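Local coordinates for rhodanese-like domain-containing protein (Rhodopseudomonas palustris, PDB 2HHG), which belongs to the rhodanese-like family and probably acts as a thiosulfate-cyanide sulfurtransferase, its precise role being unknown, at residues 22-26 with 27-31; 61-65 with 66-70; 104-108 with 109-113. One frame throughout, in Å; residues are numbered along the deposited sequence.

Interaction 1 of 3, residues 22-26 with 27-31; sequences ETLTT and ADAIA
L24, at the end of strand 22-24, lays its two methyls beside the first turn of helix 26-34: CD1 rests on CB of D28 at 3.7 Å and CD2 on CB of A29 at 3.8 Å. CG stands anti to the backbone N (chi1 -174°), which brings the branch up to the helix; A29 also packs on I117 of the neighbouring strand. Cutting L24 back to an alanine would probably open a gap between the strand end and the helix, leaving D28 CB and A29 CB without these methyl neighbours. T25 is the N-cap. Its OG1 sits between its own backbone N and carbonyl carbon (chi1 68°), where it accepts from D28 N over 3.1 Å, while its carbonyl O takes A29 N at 2.9 Å in a nearly straight bond (163°). The return link that a capping box makes directly runs through a water here, from T25 N to D28 OD2. A second water joins T25 OG1 to D28 OD1, the latter bond weak. T26 O receives I30 N at 2.9 Å, T26 CG2 runs alongside I30 CD1, and T26 OG1 is hydrogen-bonded to E118 O. The amides of D28, A29 and I30 are thus taken by T25 and T26 oxygens, and the D28 carboxylate, placed at the positive end of the helix, probably adds favourable electrostatics to the cap.

Interaction 2 of 3, residues 61-65 with 66-70; sequences FSCTR and GMLEF
Selenomethionine M67 reaches back over T64, and its chain can be followed outward from the backbone. CB lies 3.7 Å from O of T64, a little nearer than its OG1, and 4.2 Å from SG of C63. CG, anti to the carbonyl carbon (chi1 -70°), makes the tightest approach, 3.5 Å to T64 OG1. Beyond it the chain is extended and crosses the threonine at a slant, with SE 3.9 Å from T64 OG1 and CE at the limit of contact with the same oxygen. One hydroxyl therefore meets every side-chain atom of M67, because T64 carries OG1 between its backbone N and carbonyl carbon, on the side of the turn. On the buried side, SG of C63 fits against CA of L68 at 3.8 Å and also touches its CD1; W71 adds to the packing of the cysteine, and L68 continues onto F83. The backbone bends through two successive i to i+3 bonds, M67 N to T64 O at 3.0 Å and L68 N to R65 O at 3.1 Å. Both donors stand well above the carbonyl planes, 52° and 64° out of them, consistent with a tight turn that links edge strand 61-62 of the parallel sheet to helix 68-72, which packs on helix 97-109 through L68 on A102. R65 O has a further donor, a water that also donates to E69 OE2 and so ties the carboxylate to the turn. The R65 guanidinium is too distant from E69 for a salt bridge. R65 O is thus gripped by two donors, an amide and a water, whereas the M67 and C63 contacts are van der Waals packing: hydrogen bonds set the curl, and sulfur, selenium and carbon fill in around it.

Interaction 3 of 3, residues 104-108 with 109-113; sequences KTAQD and MGLKP
A positive phi of 117° at G110 turns the chain back over the last turn of helix 97-109, and L111, with CG anti to its backbone N (chi1 -157°), then brings CD2 to 3.9 Å from CB of A106. A side chain at G110 would be jammed against the carbonyl O of M109. Two bonds close the turn: L111 N to A106 O at 3.0 Å and G110 N to Q107 O at 3.0 Å. A106 O is crowded with donors, since M109 N and G110 N add weak bonds to it. M109 N also gives to T105 O at 3.1 Å, and CG of this selenomethionine lies 3.2 Å from the same oxygen. Q107 CA directs its hydrogen almost straight (172°) at L111 O. On the outer face, K104 NZ meets D108 in a salt bridge, 2.9 Å to the syn lone pair of OD1. Inward, A106 and L111 both rest on F91 of strand 88-92. The 6-to-1 and 5-to-2 bonds, the glycine with positive phi and the apolar pair flanking them make a Schellman motif, which ends the helix of a beta-alpha-beta crossover from strand 88-92 to 114-117.

Interactions 1 and 2 each run from a strand, 22-24 and 61-62, the outermost of the parallel sheet within the chain, into the next helix, their centres 21 Å apart on opposite sides of the chain's centre. Interaction 3 touches interaction 2: E69 OE2 packs on T105 CG2 and E69 O on M109 CE, both at 3.6 Å, so that helix 68-72 packs on helix 97-109. The nearest atoms of interactions 1 and 3 are about 5 Å apart, yet the side chains of L24 and Q107 are each about 9 Å from the sodium ion bound by N18 and I21. As in rhodaneses, the catalytic loop probably lies between strand 88-92 and helix 97-109, so interaction 3 would close that helix's far end.

Interaction 1 of 3, residues 22-26 with 27-31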
loop_
_atom_site.group_PDB
_atom_site.type_symbol
_atom_site.label_atom_id
_atom_site.label_comp_id
_atom_site.label_asym_id
_atom_site.label_seq_id
_atom_site.Cartn_x
_atom_site.Cartn_y
_atom_site.Cartn_z
ATOM N N GLU A 22 3.424 -9.300 4.836
ATOM C CA GLU A 22 2.984 -8.893 6.159
ATOM C C GLU A 22 1.702 -8.078 6.070
ATOM O O GLU A 22 1.676 -7.003 5.448
ATOM C CB GLU A 22 4.067 -8.064 6.850
ATOM C CG GLU A 22 3.605 -7.494 8.193
ATOM C CD GLU A 22 4.632 -6.625 8.899
ATOM O OE1 GLU A 22 5.777 -6.509 8.421
ATOM O OE2 GLU A 22 4.280 -6.062 9.954
ATOM N N THR A 23 0.646 -8.581 6.702
ATOM C CA THR A 23 -0.548 -7.784 6.926
ATOM C C THR A 23 -0.453 -7.226 8.332
ATOM O O THR A 23 -0.523 -7.953 9.336
ATOM C CB THR A 23 -1.852 -8.576 6.726
ATOM O OG1 THR A 23 -1.933 -9.003 5.363
ATOM C CG2 THR A 23 -3.064 -7.699 7.022
ATOM N N LEU A 24 -0.256 -5.922 8.387
ATOM C CA LEU A 24 -0.127 -5.209 9.628
ATOM C C LEU A 24 -1.534 -4.868 10.105
ATOM O O LEU A 24 -2.311 -4.282 9.351
ATOM C CB LEU A 24 0.692 -3.954 9.335
ATOM C CG LEU A 24 1.159 -2.995 10.412
ATOM C CD1 LEU A 24 2.039 -3.687 11.440
ATOM C CD2 LEU A 24 1.910 -1.860 9.734
ATOM N N THR A 25 -1.885 -5.244 11.337
ATOM C CA THR A 25 -3.219 -4.908 11.852
ATOM C C THR A 25 -3.394 -3.395 11.901
ATOM O O THR A 25 -2.418 -2.647 12.009
ATOM C CB THR A 25 -3.510 -5.479 13.257
ATOM O OG1 THR A 25 -2.685 -4.828 14.226
ATOM C CG2 THR A 25 -3.293 -6.985 13.307
ATOM N N THR A 26 -4.638 -2.948 11.813
ATOM C CA THR A 26 -4.920 -1.526 11.861
ATOM C C THR A 26 -4.355 -0.913 13.143
ATOM O O THR A 26 -3.719 0.143 13.099
ATOM C CB THR A 26 -6.423 -1.264 11.743
ATOM O OG1 THR A 26 -6.976 -2.133 10.745
ATOM C CG2 THR A 26 -6.678 0.173 11.360
ATOM N N ALA A 27 -4.542 -1.599 14.271
ATOM C CA ALA A 27 -4.078 -1.097 15.559
ATOM C C ALA A 27 -2.554 -0.999 15.609
ATOM O O ALA A 27 -2.005 -0.022 16.116
ATOM C CB ALA A 27 -4.599 -1.960 16.697
ATOM N N ASP A 28 -1.867 -2.004 15.070
ATOM C CA ASP A 28 -0.411 -1.970 15.029
ATOM C C ASP A 28 0.114 -0.851 14.125
ATOM O O ASP A 28 1.099 -0.194 14.450
ATOM C CB ASP A 28 0.161 -3.314 14.577
ATOM C CG ASP A 28 0.026 -4.395 15.629
ATOM O OD1 ASP A 28 -0.329 -4.082 16.786
ATOM O OD2 ASP A 28 0.281 -5.569 15.290
ATOM N N ALA A 29 -0.553 -0.641 12.992
ATOM C CA ALA A 29 -0.175 0.435 12.079
ATOM C C ALA A 29 -0.365 1.817 12.719
ATOM O O ALA A 29 0.479 2.702 12.573
ATOM C CB ALA A 29 -0.957 0.324 10.783
ATOM N N ILE A 30 -1.474 1.987 13.434
ATOM C CA ILE A 30 -1.733 3.229 14.149
ATOM C C ILE A 30 -0.659 3.462 15.224
ATOM O O ILE A 30 -0.113 4.569 15.339
ATOM C CB ILE A 30 -3.169 3.259 14.726
ATOM C CG1 ILE A 30 -4.176 3.370 13.572
ATOM C CG2 ILE A 30 -3.341 4.410 15.723
ATOM C CD1 ILE A 30 -5.624 3.180 13.977
ATOM N N ALA A 31 -0.333 2.417 15.983
ATOM C CA ALA A 31 0.701 2.529 17.014
ATOM C C ALA A 31 2.055 2.868 16.401
ATOM O O ALA A 31 2.792 3.691 16.936
ATOM C CB ALA A 31 0.795 1.256 17.845
HETATM O O HOH W 1 0.078 -6.737 12.826
HETATM O O HOH W 2 -2.608 -5.717 16.789
#

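Interaction 2 of 3, residues 61-65 with 66-70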
loop_
_atom_site.group_PDB
_atom_site.type_symbol
_atom_site.label_atom_id
_atom_site.label_comp_id
_atom_site.label_asym_id
_atom_site.label_seq_id
_atom_site.Cartn_x
_atom_site.Cartn_y
_atom_site.Cartn_z
ATOM N N PHE A 61 3.296 9.078 1.850
ATOM C CA PHE A 61 3.784 9.404 0.524
ATOM C C PHE A 61 2.800 8.860 -0.509
ATOM O O PHE A 61 2.466 7.672 -0.490
ATOM C CB PHE A 61 5.178 8.799 0.328
ATOM C CG PHE A 61 5.778 9.082 -1.021
ATOM C CD1 PHE A 61 6.313 10.334 -1.304
ATOM C CD2 PHE A 61 5.804 8.101 -2.011
ATOM C CE1 PHE A 61 6.858 10.607 -2.558
ATOM C CE2 PHE A 61 6.357 8.371 -3.271
ATOM C CZ PHE A 61 6.878 9.624 -3.540
ATOM N N SER A 62 2.327 9.723 -1.403
ATOM C CA SER A 62 1.351 9.316 -2.412
ATOM C C SER A 62 2.026 8.780 -3.658
ATOM O O SER A 62 2.773 9.490 -4.325
ATOM C CB SER A 62 0.427 10.483 -2.789
ATOM O OG SER A 62 -0.344 10.194 -3.952
ATOM N N CYS A 63 1.741 7.523 -3.967
ATOM C CA CYS A 63 2.124 6.939 -5.242
ATOM C C CYS A 63 0.985 6.039 -5.659
ATOM O O CYS A 63 0.739 5.010 -5.032
ATOM C CB CYS A 63 3.419 6.123 -5.150
ATOM S SG CYS A 63 3.876 5.358 -6.734
ATOM N N THR A 64 0.259 6.437 -6.696
ATOM C CA THR A 64 -0.881 5.627 -7.124
ATOM C C THR A 64 -0.409 4.226 -7.522
ATOM O O THR A 64 0.712 4.042 -8.010
ATOM C CB THR A 64 -1.686 6.273 -8.264
ATOM O OG1 THR A 64 -0.868 6.377 -9.437
ATOM C CG2 THR A 64 -2.204 7.655 -7.866
ATOM N N ARG A 65 -1.256 3.233 -7.288
ATOM C CA ARG A 65 -0.850 1.860 -7.516
ATOM C C ARG A 65 -0.359 1.650 -8.947
ATOM O O ARG A 65 0.625 0.943 -9.172
ATOM C CB ARG A 65 -1.972 0.882 -7.171
ATOM C CG ARG A 65 -1.609 -0.555 -7.495
ATOM C CD ARG A 65 -2.592 -1.599 -6.951
ATOM N NE ARG A 65 -2.208 -2.891 -7.525
ATOM C CZ ARG A 65 -2.872 -3.549 -8.472
ATOM N NH1 ARG A 65 -4.059 -3.133 -8.896
ATOM N NH2 ARG A 65 -2.364 -4.667 -8.969
ATOM N N GLY A 66 -1.018 2.299 -9.903
ATOM C CA GLY A 66 -0.689 2.119 -11.309
ATOM C C GLY A 66 0.658 2.672 -11.733
ATOM O O GLY A 66 1.133 2.347 -12.823
HETATM N N MSE A 67 1.272 3.492 -10.879
HETATM C CA MSE A 67 2.598 4.065 -11.136
HETATM C C MSE A 67 3.714 3.390 -10.352
HETATM O O MSE A 67 4.894 3.714 -10.545
HETATM C CB MSE A 67 2.595 5.541 -10.761
HETATM C CG MSE A 67 1.779 6.370 -11.701
HETATM SE SE MSE A 67 1.951 8.234 -11.348
HETATM C CE MSE A 67 0.524 8.831 -12.528
ATOM N N LEU A 68 3.353 2.462 -9.471
ATOM C CA LEU A 68 4.278 1.956 -8.460
ATOM C C LEU A 68 5.602 1.454 -9.024
ATOM O O LEU A 68 6.675 1.863 -8.569
ATOM C CB LEU A 68 3.601 0.851 -7.652
ATOM C CG LEU A 68 4.304 0.372 -6.386
ATOM C CD1 LEU A 68 4.395 1.504 -5.360
ATOM C CD2 LEU A 68 3.581 -0.838 -5.812
ATOM N N GLU A 69 5.529 0.578 -10.021
ATOM C CA GLU A 69 6.741 -0.037 -10.563
ATOM C C GLU A 69 7.678 1.006 -11.151
ATOM O O GLU A 69 8.901 0.894 -11.036
ATOM C CB GLU A 69 6.395 -1.086 -11.624
ATOM C CG GLU A 69 5.492 -2.218 -11.121
ATOM C CD GLU A 69 3.996 -1.959 -11.291
ATOM O OE1 GLU A 69 3.569 -0.790 -11.317
ATOM O OE2 GLU A 69 3.241 -2.944 -11.387
ATOM N N PHE A 70 7.082 2.023 -11.772
ATOM C CA PHE A 70 7.809 3.094 -12.440
ATOM C C PHE A 70 8.485 4.050 -11.478
ATOM O O PHE A 70 9.475 4.690 -11.838
ATOM C CB PHE A 70 6.864 3.829 -13.385
ATOM C CG PHE A 70 6.345 2.942 -14.458
ATOM C CD1 PHE A 70 7.072 2.761 -15.625
ATOM C CD2 PHE A 70 5.185 2.210 -14.268
ATOM C CE1 PHE A 70 6.631 1.883 -16.602
ATOM C CE2 PHE A 70 4.740 1.332 -15.237
ATOM C CZ PHE A 70 5.455 1.175 -16.408
HETATM O O HOH W 3 1.057 -1.881 -9.727
#

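Interaction 3 of 3, residues 104-108 with 109-113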
loop_
_atom_site.group_PDB
_atom_site.type_symbol
_atom_site.label_atom_id
_atom_site.label_comp_id
_atom_site.label_asym_id
_atom_site.label_seq_id
_atom_site.Cartn_x
_atom_site.Cartn_y
_atom_site.Cartn_z
ATOM N N LYS A 104 2.772 -6.958 -2.656
ATOM C CA LYS A 104 3.292 -8.141 -3.327
ATOM C C LYS A 104 4.111 -7.770 -4.571
ATOM O O LYS A 104 5.193 -8.317 -4.785
ATOM C CB LYS A 104 2.149 -9.093 -3.668
ATOM C CG LYS A 104 2.567 -10.380 -4.383
ATOM C CD LYS A 104 3.543 -11.224 -3.569
ATOM C CE LYS A 104 3.631 -12.647 -4.101
ATOM N NZ LYS A 104 3.980 -12.735 -5.540
ATOM N N THR A 105 3.608 -6.842 -5.381
ATOM C CA THR A 105 4.365 -6.363 -6.536
ATOM C C THR A 105 5.725 -5.800 -6.113
ATOM O O THR A 105 6.761 -6.146 -6.682
ATOM C CB THR A 105 3.576 -5.289 -7.284
ATOM O OG1 THR A 105 2.378 -5.872 -7.808
ATOM C CG2 THR A 105 4.396 -4.682 -8.420
ATOM N N ALA A 106 5.713 -4.938 -5.104
ATOM C CA ALA A 106 6.944 -4.318 -4.631
ATOM C C ALA A 106 7.921 -5.383 -4.132
ATOM O O ALA A 106 9.109 -5.355 -4.452
ATOM C CB ALA A 106 6.636 -3.311 -3.545
ATOM N N GLN A 107 7.408 -6.347 -3.381
ATOM C CA GLN A 107 8.243 -7.425 -2.869
ATOM C C GLN A 107 8.829 -8.273 -4.006
ATOM O O GLN A 107 10.014 -8.636 -3.961
ATOM C CB GLN A 107 7.428 -8.288 -1.919
ATOM C CG GLN A 107 8.255 -9.266 -1.110
ATOM C CD GLN A 107 7.412 -9.981 -0.095
ATOM O OE1 GLN A 107 6.759 -10.984 -0.402
ATOM N NE2 GLN A 107 7.406 -9.473 1.115
ATOM N N ASP A 108 8.007 -8.573 -5.017
ATOM C CA ASP A 108 8.445 -9.296 -6.210
ATOM C C ASP A 108 9.590 -8.583 -6.929
ATOM O O ASP A 108 10.432 -9.222 -7.550
ATOM C CB ASP A 108 7.290 -9.475 -7.203
ATOM C CG ASP A 108 6.265 -10.503 -6.757
ATOM O OD1 ASP A 108 6.511 -11.248 -5.792
ATOM O OD2 ASP A 108 5.193 -10.556 -7.400
HETATM N N MSE A 109 9.604 -7.255 -6.862
HETATM C CA MSE A 109 10.648 -6.458 -7.502
HETATM C C MSE A 109 11.946 -6.484 -6.718
HETATM O O MSE A 109 13.007 -6.189 -7.266
HETATM C CB MSE A 109 10.192 -5.008 -7.663
HETATM C CG MSE A 109 9.029 -4.856 -8.602
HETATM SE SE MSE A 109 8.445 -3.023 -8.721
HETATM C CE MSE A 109 9.968 -2.302 -9.690
ATOM N N GLY A 110 11.849 -6.806 -5.430
ATOM C CA GLY A 110 13.007 -6.782 -4.537
ATOM C C GLY A 110 12.928 -5.780 -3.394
ATOM O O GLY A 110 13.814 -5.756 -2.540
ATOM N N LEU A 111 11.882 -4.950 -3.353
ATOM C CA LEU A 111 11.708 -4.019 -2.232
ATOM C C LEU A 111 11.493 -4.824 -0.952
ATOM O O LEU A 111 10.705 -5.766 -0.945
ATOM C CB LEU A 111 10.527 -3.077 -2.470
ATOM C CG LEU A 111 10.543 -1.750 -1.695
ATOM C CD1 LEU A 111 11.604 -0.819 -2.242
ATOM C CD2 LEU A 111 9.190 -1.056 -1.739
ATOM N N LYS A 112 12.193 -4.458 0.119
ATOM C CA LYS A 112 12.174 -5.240 1.364
ATOM C C LYS A 112 12.543 -4.349 2.538
ATOM O O LYS A 112 13.466 -3.553 2.422
ATOM C CB LYS A 112 13.229 -6.355 1.326
ATOM C CG LYS A 112 12.992 -7.528 0.417
ATOM C CD LYS A 112 14.163 -8.499 0.535
ATOM C CE LYS A 112 14.178 -9.532 -0.577
ATOM N NZ LYS A 112 14.366 -8.913 -1.914
ATOM N N PRO A 113 11.865 -4.501 3.688
ATOM C CA PRO A 113 10.652 -5.270 3.928
ATOM C C PRO A 113 9.410 -4.456 3.573
ATOM O O PRO A 113 9.450 -3.224 3.627
ATOM C CB PRO A 113 10.712 -5.537 5.432
ATOM C CG PRO A 113 11.431 -4.361 5.987
ATOM C CD PRO A 113 12.364 -3.865 4.922
#